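Local atomic coordinates of angiopoietin-related protein 6 (Homo sapiens, PDB entry 6Y43), a protein that probably acts as a secreted angiopoietin-like growth factor, with a calcium-binding fibrinogen-like globe domain. Residues A[183-188]-A[194-199]. Residues are numbered along the deposited sequence; the frame is centred on the assembly and turned at random.
Sequences VWHHGG and YQDGVY. With EDO (1,2-ethanediol), chain E.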
# COMPACT_ATOMS: atom_id res chain seq x y z
N VAL A 183 6.60 9.68 -7.06
CA VAL A 183 5.98 10.57 -8.03
C VAL A 183 5.31 9.74 -9.12
O VAL A 183 5.98 8.98 -9.81
CB VAL A 183 7.02 11.51 -8.66
CG1 VAL A 183 6.32 12.45 -9.63
CG2 VAL A 183 7.79 12.25 -7.60
N TRP A 184 3.99 9.90 -9.27
CA TRP A 184 3.27 9.29 -10.39
C TRP A 184 3.50 10.16 -11.63
O TRP A 184 3.02 11.29 -11.71
CB TRP A 184 1.78 9.17 -10.08
CG TRP A 184 0.99 8.38 -11.11
CD1 TRP A 184 0.79 7.03 -11.12
CD2 TRP A 184 0.34 8.89 -12.27
NE1 TRP A 184 0.04 6.68 -12.22
CE2 TRP A 184 -0.24 7.80 -12.95
CE3 TRP A 184 0.20 10.17 -12.80
CZ2 TRP A 184 -0.99 7.95 -14.13
CZ3 TRP A 184 -0.52 10.32 -13.98
CH2 TRP A 184 -1.09 9.22 -14.63
N HIS A 185 4.27 9.65 -12.57
CA HIS A 185 4.47 10.39 -13.81
C HIS A 185 3.41 9.99 -14.84
O HIS A 185 2.79 8.94 -14.73
CB HIS A 185 5.88 10.15 -14.33
CG HIS A 185 6.95 10.63 -13.41
ND1 HIS A 185 7.48 11.90 -13.50
CD2 HIS A 185 7.58 10.04 -12.37
CE1 HIS A 185 8.40 12.06 -12.57
NE2 HIS A 185 8.49 10.94 -11.88
N HIS A 186 3.18 10.87 -15.81
CA HIS A 186 2.13 10.64 -16.80
C HIS A 186 2.58 9.73 -17.96
O HIS A 186 1.96 9.71 -19.03
CB HIS A 186 1.62 11.98 -17.33
CG HIS A 186 0.85 12.77 -16.30
ND1 HIS A 186 -0.52 12.74 -16.21
CD2 HIS A 186 1.28 13.60 -15.32
CE1 HIS A 186 -0.92 13.52 -15.22
NE2 HIS A 186 0.16 14.06 -14.67
N GLY A 187 3.62 8.94 -17.72
CA GLY A 187 4.13 7.96 -18.66
C GLY A 187 5.20 7.18 -17.93
O GLY A 187 5.60 7.53 -16.82
N GLY A 188 5.62 6.08 -18.54
CA GLY A 188 6.58 5.22 -17.88
C GLY A 188 7.96 5.84 -17.81
O GLY A 188 8.71 5.55 -16.86
N TYR A 194 16.44 12.13 -10.39
CA TYR A 194 16.41 11.01 -9.47
C TYR A 194 15.38 9.99 -9.90
O TYR A 194 14.37 10.32 -10.53
CB TYR A 194 16.10 11.48 -8.04
CG TYR A 194 17.07 12.51 -7.51
CD1 TYR A 194 18.39 12.16 -7.22
CD2 TYR A 194 16.70 13.83 -7.32
CE1 TYR A 194 19.28 13.07 -6.75
CE2 TYR A 194 17.61 14.77 -6.85
CZ TYR A 194 18.90 14.37 -6.57
OH TYR A 194 19.83 15.27 -6.10
N GLN A 195 15.65 8.74 -9.53
CA GLN A 195 14.67 7.67 -9.64
C GLN A 195 13.61 7.92 -8.58
O GLN A 195 13.75 7.46 -7.44
CB GLN A 195 15.32 6.30 -9.47
CG GLN A 195 16.39 6.03 -10.48
CD GLN A 195 16.85 4.59 -10.50
OE1 GLN A 195 16.72 3.86 -9.52
NE2 GLN A 195 17.37 4.17 -11.63
N ASP A 196 12.57 8.67 -8.93
CA ASP A 196 11.59 9.11 -7.96
C ASP A 196 10.19 8.65 -8.33
O ASP A 196 9.24 9.01 -7.64
CB ASP A 196 11.63 10.63 -7.81
CG ASP A 196 11.27 11.37 -9.09
OD1 ASP A 196 10.68 10.76 -10.01
OD2 ASP A 196 11.58 12.58 -9.17
N GLY A 197 10.07 7.78 -9.32
CA GLY A 197 8.77 7.36 -9.80
C GLY A 197 8.16 6.25 -8.97
O GLY A 197 8.75 5.71 -8.04
N VAL A 198 6.95 5.87 -9.36
CA VAL A 198 6.23 4.77 -8.72
C VAL A 198 6.79 3.47 -9.28
O VAL A 198 6.32 2.97 -10.31
CB VAL A 198 4.72 4.88 -8.99
CG1 VAL A 198 4.02 3.69 -8.41
CG2 VAL A 198 4.13 6.19 -8.46
N TYR A 199 7.83 2.93 -8.62
CA TYR A 199 8.59 1.85 -9.22
C TYR A 199 8.70 0.61 -8.35
O TYR A 199 8.48 0.61 -7.14
CB TYR A 199 9.99 2.33 -9.63
CG TYR A 199 11.07 2.56 -8.56
CD1 TYR A 199 11.71 1.48 -7.94
CD2 TYR A 199 11.51 3.83 -8.26
CE1 TYR A 199 12.75 1.69 -7.00
CE2 TYR A 199 12.54 4.05 -7.33
CZ TYR A 199 13.15 2.98 -6.70
OH TYR A 199 14.19 3.19 -5.81
C1 EDO E . 16.80 -0.92 -7.88
O1 EDO E . 17.84 -0.72 -6.93
C2 EDO E . 16.25 0.45 -8.24
O2 EDO E . 17.24 1.18 -8.97
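His185 turns the edge of its imidazole to the carboxylate of Asp196: NE2 donates to OD1 at 2.9 Å, nearly straight at 163°. OD1 accepts on its syn side, with NE2 well off the carboxylate plane, and the two flat groups are tilted 18° from each other. The other carboxylate oxygen, OD2, bonds to the hydroxyl of Ser192; each oxygen thus has a hydrogen-bond partner, which fixes the rotation of the group. Its CG stands between the backbone N and the carbonyl carbon (chi1 63°), which sends the carboxylate across to the ring. CG1 of Val183 lies over one face of that ring near its rim, and Tyr190 stacks on the imidazole as well. Both segments belong to the long, irregular loop region between helix 162-166 and strand 212-219 of the fibrinogen-like C-terminal globe. Val183 N donates to Asp196 O at 2.8 Å, while CG2 of the same valine packs 3.9 Å from Asp196 CG. With alanine at His185, OD1 of Asp196 would probably lose this donor, and Val183 CG1 and Tyr190 the ring they pack on. Farther along, Val198 CG2 reaches Trp184 CB at 4.1 Å; the indole NE1 is bonded to Arg211 O.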